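Local coordinates for vesicular integral-membrane protein VIP36 (Canis lupus familiaris, PDB 2DUR) that serves as a calcium-dependent lectin of the early secretory pathway, binding high-mannose glycans and helping to transport and sort the glycoproteins that carry them, at residues 67-72 / 220-225; 129-134 / 192-197; 61-66 / 228-233. All blocks are in the same frame, centred on the assembly; numbering follows the deposited sequence.

Interaction 1: residues 67-72 / 220-225; sequences HVHFKV and IISMKL
The carbonyl O of H69 is gripped by two donors of the neighbouring strand, the N of I221 at 2.7 Å and the N of S222 at 3.3 Å. The longer bond lies in the carbonyl plane on a lone pair, while I221 N is tilted out of that plane. Two residues thus face one, a classic beta bulge, and I221 has the near-helical psi (-46°) that the extra residue needs. From the bulge toward H67 the antiparallel pairing is regular: H69 N reaches S222 O at 2.9 Å, and H67 and K224 exchange a pair of bonds, with H67 N to K224 O at 2.8 Å.

On the face bearing H67, H69, S222 and K224, S222 is small enough for its OG to meet two waters, one shared with H67 O and the other with H69 ND1. The second water lies in the plane of the H69 ring, at its edge. With CG anti to the backbone N (chi1 177°), this ring extends beside I221, whose CB makes a CH-pi contact over one face, 3.8 Å from the ring centroid. The H67 ring turns instead to E65, which bonds its NE2.

The other face is apolar. I220 CD1 sits 4.1 Å from V68 CG1 and equally far from F70 CB, and M223 adds its flexible thioether chain beside V68, which also touches L87 of the facing sheet. Apart from I221, which the bulge places against the H69 ring, alternation of polar and greasy residues makes the strand pair two-faced: imidazole, hydroxyl and ammonium groups suit the watered outer side, whereas V68, F70, I220 and M223 fill the interior of the sandwich.

Interaction 2: residues 129-134 / 192-197; sequences ISVMVN and IDITGV
V197 and V133 meet here through methyl groups, and two of their backbone atoms bond elsewhere: V197 O takes a hydrogen bond from the hydroxyl of Y171, and V133 N bonds a glycerol, probably from the crystallisation liquor. V131 likewise bonds through its backbone to L151 and A152, at the start of the neighbouring strand. No hydrogen bond crosses between 129-134 and 192-197, because the two belong to opposite sheets of the beta sandwich, their strand axes 9.0 Å apart and inclined by 31°.

Packing is centred on I192. Its CG1 branch stands anti to the carbonyl carbon (chi1 -65°) and carries CD1 across the interface, where the side chain meets V131 tip to tip: I192 CD1 lies 3.7 Å from V131 CG1. The same methyl reaches I129 CG2 more loosely, at 4.4 Å. I194 CD1 approaches the second methyl of V131, CG2, at 4.2 Å. Farther along, the chain leaves the strand after I194 and returns at V197, whose CG1 lies 4.2 Å from V133 CG2, the two side chains crossing at a slant.

I129, V131 and V133 alternate with residues whose side chains face the other way; among those, S130 lies about 6 Å, side chain to side chain, from D114, a calcium ligand. Beta-branched side chains suit such strands, being stiff, compact and without polar ends to satisfy. Cohesion between the sheets here is consequently hydrophobic, resting on dispersion and the exclusion of water.

Interaction 3: residues 61-66 / 228-233; sequences LKDWEM and LMVEHT
D63 (chi1 -47°) and H232 (chi1 -60°) both hold CG anti to their carbonyl carbon, and these torsions send carboxylate and imidazole toward each other from opposite directions. H232 NE2 donates to the syn lone pair of D63 OD2 at 2.6 Å, and that oxygen lies close to the plane of the ring; the two flat groups, 22° apart, are nearly coplanar. D63 OD1 has its own partner in the hydroxyl of S172, so the carboxylate is fixed at both oxygens. Its negative charge would probably favour a protonated imidazole.

K62 lays its aliphatic chain over one face of this ring, CD 4.0 Å from the centroid, while its ammonium end makes a cation-pi contact with W241. V230 crosses the aspartate at about a right angle, its CB 3.6 Å from D63 CG.

Nearer the sheet, L228 N bonds D63 O at 2.9 Å, the donor standing above the carbonyl plane. The L228 side chain rests on the W64 backbone, CD1 being 3.7 Å from W64 O. E65 and F226 are paired just before, so this bond prolongs the antiparallel pairing into the loop that leaves the L-type lectin beta sandwich and runs to T233, N-cap of helix 234-238.

From the N terminus the chain passes 61-66 and then, without a break, 67-72, one strand serving both interactions 3 and 1. It next reaches 129-134 in the other sheet, crosses back to 192-197, and there closes interaction 2, the shortest loop, with 57 residues between its segments. Segment 220-225 then closes interaction 1, and 228-233 closes interaction 3 around both; the three nest and none cross. Interactions 1 and 3 touch, L225 packing against L61 and M66, and together run along strands 64-73 and 217-227 to where the pair ends and the loop begins. Interaction 2, about 20 Å from interaction 1 between centres, joins that sheet to its partner.

Interaction 1: residues 67-72 / 220-225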
loop_
_atom_site.group_PDB
_atom_site.type_symbol
_atom_site.label_atom_id
_atom_site.label_comp_id
_atom_site.label_asym_id
_atom_site.label_seq_id
_atom_site.Cartn_x
_atom_site.Cartn_y
_atom_site.Cartn_z
ATOM N N HIS A 67 7.890 -3.788 4.297
ATOM C CA HIS A 67 8.332 -4.436 3.084
ATOM C C HIS A 67 7.235 -5.339 2.566
ATOM O O HIS A 67 6.724 -6.181 3.295
ATOM C CB HIS A 67 9.561 -5.307 3.336
ATOM C CG HIS A 67 10.763 -4.530 3.750
ATOM N ND1 HIS A 67 11.949 -5.136 4.110
ATOM C CD2 HIS A 67 10.961 -3.197 3.877
ATOM C CE1 HIS A 67 12.828 -4.202 4.437
ATOM N NE2 HIS A 67 12.257 -3.019 4.302
ATOM N N VAL A 68 6.878 -5.169 1.311
ATOM C CA VAL A 68 5.764 -5.956 0.745
ATOM C C VAL A 68 6.288 -6.796 -0.384
ATOM O O VAL A 68 6.812 -6.281 -1.355
ATOM C CB VAL A 68 4.612 -5.018 0.239
ATOM C CG1 VAL A 68 3.423 -5.838 -0.279
ATOM C CG2 VAL A 68 4.173 -4.108 1.349
ATOM N N HIS A 69 6.152 -8.115 -0.249
ATOM C CA HIS A 69 6.423 -8.997 -1.350
ATOM C C HIS A 69 5.060 -9.268 -2.016
ATOM O O HIS A 69 4.178 -9.862 -1.392
ATOM C CB HIS A 69 7.037 -10.289 -0.799
ATOM C CG HIS A 69 7.305 -11.325 -1.839
ATOM N ND1 HIS A 69 7.695 -12.607 -1.515
ATOM C CD2 HIS A 69 7.227 -11.283 -3.187
ATOM C CE1 HIS A 69 7.864 -13.303 -2.622
ATOM N NE2 HIS A 69 7.586 -12.529 -3.653
ATOM N N PHE A 70 4.919 -8.770 -3.234
ATOM C CA PHE A 70 3.638 -8.837 -3.960
ATOM C C PHE A 70 3.871 -9.470 -5.313
ATOM O O PHE A 70 5.006 -9.630 -5.760
ATOM C CB PHE A 70 3.049 -7.420 -4.111
ATOM C CG PHE A 70 3.838 -6.532 -5.036
ATOM C CD1 PHE A 70 4.952 -5.819 -4.544
ATOM C CD2 PHE A 70 3.520 -6.423 -6.397
ATOM C CE1 PHE A 70 5.724 -5.017 -5.414
ATOM C CE2 PHE A 70 4.267 -5.604 -7.269
ATOM C CZ PHE A 70 5.400 -4.901 -6.769
ATOM N N LYS A 71 2.791 -9.843 -5.995
ATOM C CA LYS A 71 2.915 -10.297 -7.364
ATOM C C LYS A 71 1.678 -9.874 -8.142
ATOM O O LYS A 71 0.566 -10.222 -7.746
ATOM C CB LYS A 71 3.080 -11.820 -7.429
ATOM C CG LYS A 71 3.586 -12.272 -8.753
ATOM C CD LYS A 71 3.726 -13.792 -8.810
ATOM C CE LYS A 71 3.963 -14.241 -10.244
ATOM N NZ LYS A 71 5.321 -13.874 -10.777
ATOM N N VAL A 72 1.886 -9.109 -9.202
ATOM C CA VAL A 72 0.808 -8.752 -10.116
ATOM C C VAL A 72 1.058 -9.464 -11.426
ATOM O O VAL A 72 2.092 -9.271 -12.077
ATOM C CB VAL A 72 0.697 -7.226 -10.332
ATOM C CG1 VAL A 72 -0.441 -6.914 -11.314
ATOM C CG2 VAL A 72 0.475 -6.545 -8.970
ATOM N N ILE A 220 -0.543 -10.798 -2.506
ATOM C CA ILE A 220 0.380 -10.353 -1.440
ATOM C C ILE A 220 0.967 -11.615 -0.830
ATOM O O ILE A 220 0.231 -12.417 -0.270
ATOM C CB ILE A 220 -0.347 -9.550 -0.330
ATOM C CG1 ILE A 220 -1.074 -8.333 -0.920
ATOM C CG2 ILE A 220 0.645 -9.100 0.782
ATOM C CD1 ILE A 220 -0.168 -7.267 -1.560
ATOM N N ILE A 221 2.287 -11.793 -0.953
ATOM C CA ILE A 221 2.939 -12.969 -0.347
ATOM C C ILE A 221 3.264 -12.692 1.117
ATOM O O ILE A 221 2.999 -13.513 1.998
ATOM C CB ILE A 221 4.192 -13.403 -1.114
ATOM C CG1 ILE A 221 3.841 -13.945 -2.504
ATOM C CG2 ILE A 221 4.966 -14.495 -0.311
ATOM C CD1 ILE A 221 3.570 -12.887 -3.591
ATOM N N SER A 222 3.841 -11.518 1.387
ATOM C CA SER A 222 4.118 -11.147 2.758
ATOM C C SER A 222 4.116 -9.636 2.894
ATOM O O SER A 222 4.330 -8.920 1.904
ATOM C CB SER A 222 5.492 -11.694 3.221
ATOM O OG SER A 222 6.524 -11.122 2.456
ATOM N N MET A 223 3.864 -9.195 4.114
ATOM C CA MET A 223 4.039 -7.808 4.537
ATOM C C MET A 223 4.802 -7.881 5.846
ATOM O O MET A 223 4.366 -8.534 6.787
ATOM C CB MET A 223 2.673 -7.167 4.741
ATOM C CG MET A 223 1.915 -7.068 3.413
ATOM S SD MET A 223 0.325 -6.257 3.566
ATOM C CE MET A 223 0.784 -4.574 3.955
ATOM N N LYS A 224 5.968 -7.246 5.893
ATOM C CA LYS A 224 6.827 -7.350 7.067
ATOM C C LYS A 224 7.113 -5.951 7.540
ATOM O O LYS A 224 7.687 -5.154 6.788
ATOM C CB LYS A 224 8.123 -8.092 6.718
ATOM C CG LYS A 224 7.889 -9.570 6.401
ATOM C CD LYS A 224 9.173 -10.226 5.888
ATOM C CE LYS A 224 8.944 -11.683 5.506
ATOM N NZ LYS A 224 10.259 -12.347 5.199
ATOM N N LEU A 225 6.657 -5.655 8.745
ATOM C CA LEU A 225 6.760 -4.304 9.283
ATOM C C LEU A 225 7.879 -4.265 10.302
ATOM O O LEU A 225 7.855 -5.028 11.284
ATOM C CB LEU A 225 5.429 -3.892 9.915
ATOM C CG LEU A 225 5.230 -2.428 10.318
ATOM C CD1 LEU A 225 5.998 -2.080 11.566
ATOM C CD2 LEU A 225 5.566 -1.470 9.187
HETATM O O HOH W 1 7.719 -8.816 2.893
HETATM O O HOH W 2 8.137 -13.013 1.335
#

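Interaction 2: residues 129-134 / 192-197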
loop_
_atom_site.group_PDB
_atom_site.type_symbol
_atom_site.label_atom_id
_atom_site.label_comp_id
_atom_site.label_asym_id
_atom_site.label_seq_id
_atom_site.Cartn_x
_atom_site.Cartn_y
_atom_site.Cartn_z
ATOM N N ILE A 129 3.535 4.057 -9.764
ATOM C CA ILE A 129 3.400 3.963 -8.319
ATOM C C ILE A 129 3.364 5.384 -7.789
ATOM O O ILE A 129 4.238 6.183 -8.086
ATOM C CB ILE A 129 4.626 3.236 -7.667
ATOM C CG1 ILE A 129 4.686 1.780 -8.160
ATOM C CG2 ILE A 129 4.559 3.293 -6.139
ATOM C CD1 ILE A 129 5.887 1.007 -7.596
ATOM N N SER A 130 2.359 5.705 -6.988
ATOM C CA SER A 130 2.259 7.071 -6.459
ATOM C C SER A 130 1.792 7.061 -5.015
ATOM O O SER A 130 1.339 6.042 -4.513
ATOM C CB SER A 130 1.348 7.932 -7.345
ATOM O OG SER A 130 0.008 7.459 -7.323
ATOM N N VAL A 131 1.961 8.185 -4.323
ATOM C CA VAL A 131 1.460 8.292 -2.961
ATOM C C VAL A 131 0.410 9.419 -2.886
ATOM O O VAL A 131 0.478 10.384 -3.641
ATOM C CB VAL A 131 2.583 8.541 -1.938
ATOM C CG1 VAL A 131 3.415 7.262 -1.758
ATOM C CG2 VAL A 131 3.471 9.746 -2.364
ATOM N N MET A 132 -0.501 9.282 -1.939
ATOM C CA MET A 132 -1.560 10.258 -1.695
ATOM C C MET A 132 -1.765 10.349 -0.192
ATOM O O MET A 132 -1.779 9.329 0.490
ATOM C CB MET A 132 -2.848 9.818 -2.415
ATOM C CG MET A 132 -4.049 10.731 -2.122
ATOM S SD MET A 132 -5.398 10.152 -3.181
ATOM C CE MET A 132 -6.705 11.233 -2.589
ATOM N N VAL A 133 -1.894 11.569 0.316
ATOM C CA VAL A 133 -2.184 11.791 1.739
ATOM C C VAL A 133 -3.511 12.521 1.808
ATOM O O VAL A 133 -3.719 13.473 1.067
ATOM C CB VAL A 133 -1.082 12.613 2.407
ATOM C CG1 VAL A 133 -1.481 13.068 3.813
ATOM C CG2 VAL A 133 0.205 11.767 2.449
ATOM N N ASN A 134 -4.383 12.055 2.698
ATOM C CA ASN A 134 -5.787 12.532 2.700
ATOM C C ASN A 134 -6.280 12.728 4.105
ATOM O O ASN A 134 -5.912 11.968 5.012
ATOM C CB ASN A 134 -6.631 11.456 1.993
ATOM C CG ASN A 134 -7.942 11.991 1.392
ATOM O OD1 ASN A 134 -8.380 13.102 1.692
ATOM N ND2 ASN A 134 -8.558 11.181 0.540
ATOM N N ILE A 192 10.086 7.141 -4.709
ATOM C CA ILE A 192 9.577 8.365 -4.102
ATOM C C ILE A 192 10.428 8.656 -2.869
ATOM O O ILE A 192 10.778 7.740 -2.107
ATOM C CB ILE A 192 8.109 8.162 -3.666
ATOM C CG1 ILE A 192 7.218 7.937 -4.886
ATOM C CG2 ILE A 192 7.639 9.323 -2.746
ATOM C CD1 ILE A 192 5.905 7.190 -4.500
ATOM N N ASP A 193 10.783 9.924 -2.675
ATOM C CA ASP A 193 11.444 10.325 -1.444
ATOM C C ASP A 193 11.072 11.776 -1.178
ATOM O O ASP A 193 11.580 12.705 -1.823
ATOM C CB ASP A 193 12.970 10.155 -1.566
ATOM C CG ASP A 193 13.697 10.113 -0.230
ATOM O OD1 ASP A 193 13.094 10.045 0.860
ATOM O OD2 ASP A 193 14.955 10.101 -0.308
ATOM N N ILE A 194 10.160 11.951 -0.237
ATOM C CA ILE A 194 9.618 13.280 0.061
ATOM C C ILE A 194 9.598 13.537 1.555
ATOM O O ILE A 194 9.662 12.604 2.357
ATOM C CB ILE A 194 8.190 13.466 -0.513
ATOM C CG1 ILE A 194 7.224 12.456 0.092
ATOM C CG2 ILE A 194 8.210 13.350 -2.057
ATOM C CD1 ILE A 194 5.760 12.649 -0.324
ATOM N N THR A 195 9.494 14.815 1.930
ATOM C CA THR A 195 9.495 15.173 3.336
ATOM C C THR A 195 8.277 16.068 3.610
ATOM O O THR A 195 7.574 16.462 2.683
ATOM C CB THR A 195 10.789 15.931 3.729
ATOM O OG1 THR A 195 10.957 17.055 2.853
ATOM C CG2 THR A 195 12.009 14.977 3.622
ATOM N N GLY A 196 8.065 16.353 4.886
ATOM C CA GLY A 196 6.965 17.218 5.323
ATOM C C GLY A 196 5.657 16.476 5.403
ATOM O O GLY A 196 4.599 17.096 5.446
ATOM N N VAL A 197 5.715 15.150 5.421
ATOM C CA VAL A 197 4.503 14.333 5.500
ATOM C C VAL A 197 4.124 14.111 6.967
ATOM O O VAL A 197 4.909 13.550 7.727
ATOM C CB VAL A 197 4.695 12.995 4.767
ATOM C CG1 VAL A 197 3.516 12.063 5.016
ATOM C CG2 VAL A 197 4.942 13.220 3.267
#

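Interaction 3: residues 61-66 / 228-233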
loop_
_atom_site.group_PDB
_atom_site.type_symbol
_atom_site.label_atom_id
_atom_site.label_comp_id
_atom_site.label_asym_id
_atom_site.label_seq_id
_atom_site.Cartn_x
_atom_site.Cartn_y
_atom_site.Cartn_z
ATOM N N LEU A 61 3.695 2.740 16.241
ATOM C CA LEU A 61 5.094 3.071 15.927
ATOM C C LEU A 61 5.176 4.422 15.222
ATOM O O LEU A 61 4.459 4.653 14.258
ATOM C CB LEU A 61 5.723 2.023 15.016
ATOM C CG LEU A 61 5.795 0.581 15.545
ATOM C CD1 LEU A 61 6.415 -0.284 14.505
ATOM C CD2 LEU A 61 6.587 0.510 16.845
ATOM N N LYS A 62 6.065 5.303 15.692
ATOM C CA LYS A 62 6.300 6.566 14.999
ATOM C C LYS A 62 7.214 6.409 13.792
ATOM O O LYS A 62 7.116 7.162 12.819
ATOM C CB LYS A 62 6.911 7.592 15.955
ATOM C CG LYS A 62 6.044 7.950 17.141
ATOM C CD LYS A 62 6.846 8.869 18.067
ATOM C CE LYS A 62 6.091 9.191 19.332
ATOM N NZ LYS A 62 5.942 8.003 20.211
ATOM N N ASP A 63 8.121 5.444 13.842
ATOM C CA ASP A 63 9.105 5.266 12.782
ATOM C C ASP A 63 9.110 3.816 12.328
ATOM O O ASP A 63 9.414 2.906 13.117
ATOM C CB ASP A 63 10.506 5.672 13.266
ATOM C CG ASP A 63 10.490 6.995 13.984
ATOM O OD1 ASP A 63 10.590 8.029 13.310
ATOM O OD2 ASP A 63 10.353 6.986 15.230
ATOM N N TRP A 64 8.757 3.595 11.062
ATOM C CA TRP A 64 8.565 2.231 10.588
ATOM C C TRP A 64 8.928 2.045 9.132
ATOM O O TRP A 64 9.053 3.015 8.359
ATOM C CB TRP A 64 7.131 1.765 10.854
ATOM C CG TRP A 64 6.044 2.722 10.413
ATOM C CD1 TRP A 64 5.365 3.596 11.198
ATOM C CD2 TRP A 64 5.518 2.881 9.083
ATOM N NE1 TRP A 64 4.435 4.287 10.462
ATOM C CE2 TRP A 64 4.501 3.866 9.159
ATOM C CE3 TRP A 64 5.787 2.275 7.852
ATOM C CZ2 TRP A 64 3.764 4.275 8.031
ATOM C CZ3 TRP A 64 5.066 2.690 6.714
ATOM C CH2 TRP A 64 4.058 3.670 6.825
ATOM N N GLU A 65 9.120 0.785 8.751
ATOM C CA GLU A 65 9.378 0.483 7.364
ATOM C C GLU A 65 8.662 -0.803 7.047
ATOM O O GLU A 65 8.888 -1.815 7.726
ATOM C CB GLU A 65 10.881 0.331 7.083
ATOM C CG GLU A 65 11.204 0.104 5.614
ATOM C CD GLU A 65 12.699 0.246 5.309
ATOM O OE1 GLU A 65 13.273 -0.644 4.651
ATOM O OE2 GLU A 65 13.306 1.256 5.745
ATOM N N MET A 66 7.777 -0.740 6.051
ATOM C CA MET A 66 7.013 -1.915 5.596
ATOM C C MET A 66 7.603 -2.483 4.308
ATOM O O MET A 66 7.819 -1.766 3.336
ATOM C CB MET A 66 5.539 -1.514 5.341
ATOM C CG MET A 66 4.661 -2.696 4.854
ATOM S SD MET A 66 4.295 -3.865 6.185
ATOM C CE MET A 66 2.828 -3.155 6.932
ATOM N N LEU A 228 11.756 1.136 13.266
ATOM C CA LEU A 228 13.014 1.857 13.177
ATOM C C LEU A 228 13.309 2.480 14.539
ATOM O O LEU A 228 12.438 3.086 15.164
ATOM C CB LEU A 228 12.933 2.938 12.088
ATOM C CG LEU A 228 12.499 2.472 10.692
ATOM C CD1 LEU A 228 12.430 3.641 9.712
ATOM C CD2 LEU A 228 13.440 1.401 10.175
ATOM N N MET A 229 14.544 2.303 15.005
ATOM C CA MET A 229 14.942 2.851 16.295
ATOM C C MET A 229 15.468 4.261 16.045
ATOM O O MET A 229 16.636 4.474 15.677
ATOM C CB MET A 229 15.983 1.957 16.985
ATOM C CG MET A 229 15.537 0.494 17.198
ATOM S SD MET A 229 13.848 0.252 17.801
ATOM C CE MET A 229 13.939 0.992 19.431
ATOM N N VAL A 230 14.571 5.216 16.217
ATOM C CA VAL A 230 14.860 6.606 15.919
ATOM C C VAL A 230 14.571 7.437 17.155
ATOM O O VAL A 230 13.501 7.323 17.780
ATOM C CB VAL A 230 14.017 7.104 14.716
ATOM C CG1 VAL A 230 14.174 8.618 14.524
ATOM C CG2 VAL A 230 14.412 6.362 13.437
ATOM N N GLU A 231 15.535 8.280 17.516
ATOM C CA GLU A 231 15.397 9.144 18.657
ATOM C C GLU A 231 14.295 10.179 18.493
ATOM O O GLU A 231 14.199 10.841 17.456
ATOM C CB GLU A 231 16.717 9.863 18.935
ATOM C CG GLU A 231 16.756 10.548 20.293
ATOM C CD GLU A 231 17.909 11.525 20.433
ATOM O OE1 GLU A 231 18.405 11.651 21.568
ATOM O OE2 GLU A 231 18.305 12.162 19.423
ATOM N N HIS A 232 13.483 10.315 19.537
ATOM C CA HIS A 232 12.627 11.487 19.706
ATOM C C HIS A 232 12.928 12.114 21.064
ATOM O O HIS A 232 13.059 11.407 22.056
ATOM C CB HIS A 232 11.152 11.113 19.593
ATOM C CG HIS A 232 10.795 10.516 18.268
ATOM N ND1 HIS A 232 10.469 11.287 17.174
ATOM C CD2 HIS A 232 10.746 9.227 17.851
ATOM C CE1 HIS A 232 10.222 10.497 16.141
ATOM N NE2 HIS A 232 10.370 9.243 16.527
ATOM N N THR A 233 13.040 13.435 21.105
ATOM C CA THR A 233 13.335 14.125 22.371
ATOM C C THR A 233 12.096 14.144 23.284
ATOM O O THR A 233 10.976 13.960 22.801
ATOM C CB THR A 233 13.822 15.558 22.118
ATOM O OG1 THR A 233 12.776 16.314 21.491
ATOM C CG2 THR A 233 15.080 15.547 21.234
HETATM O O HOH W 3 11.411 5.406 17.256
#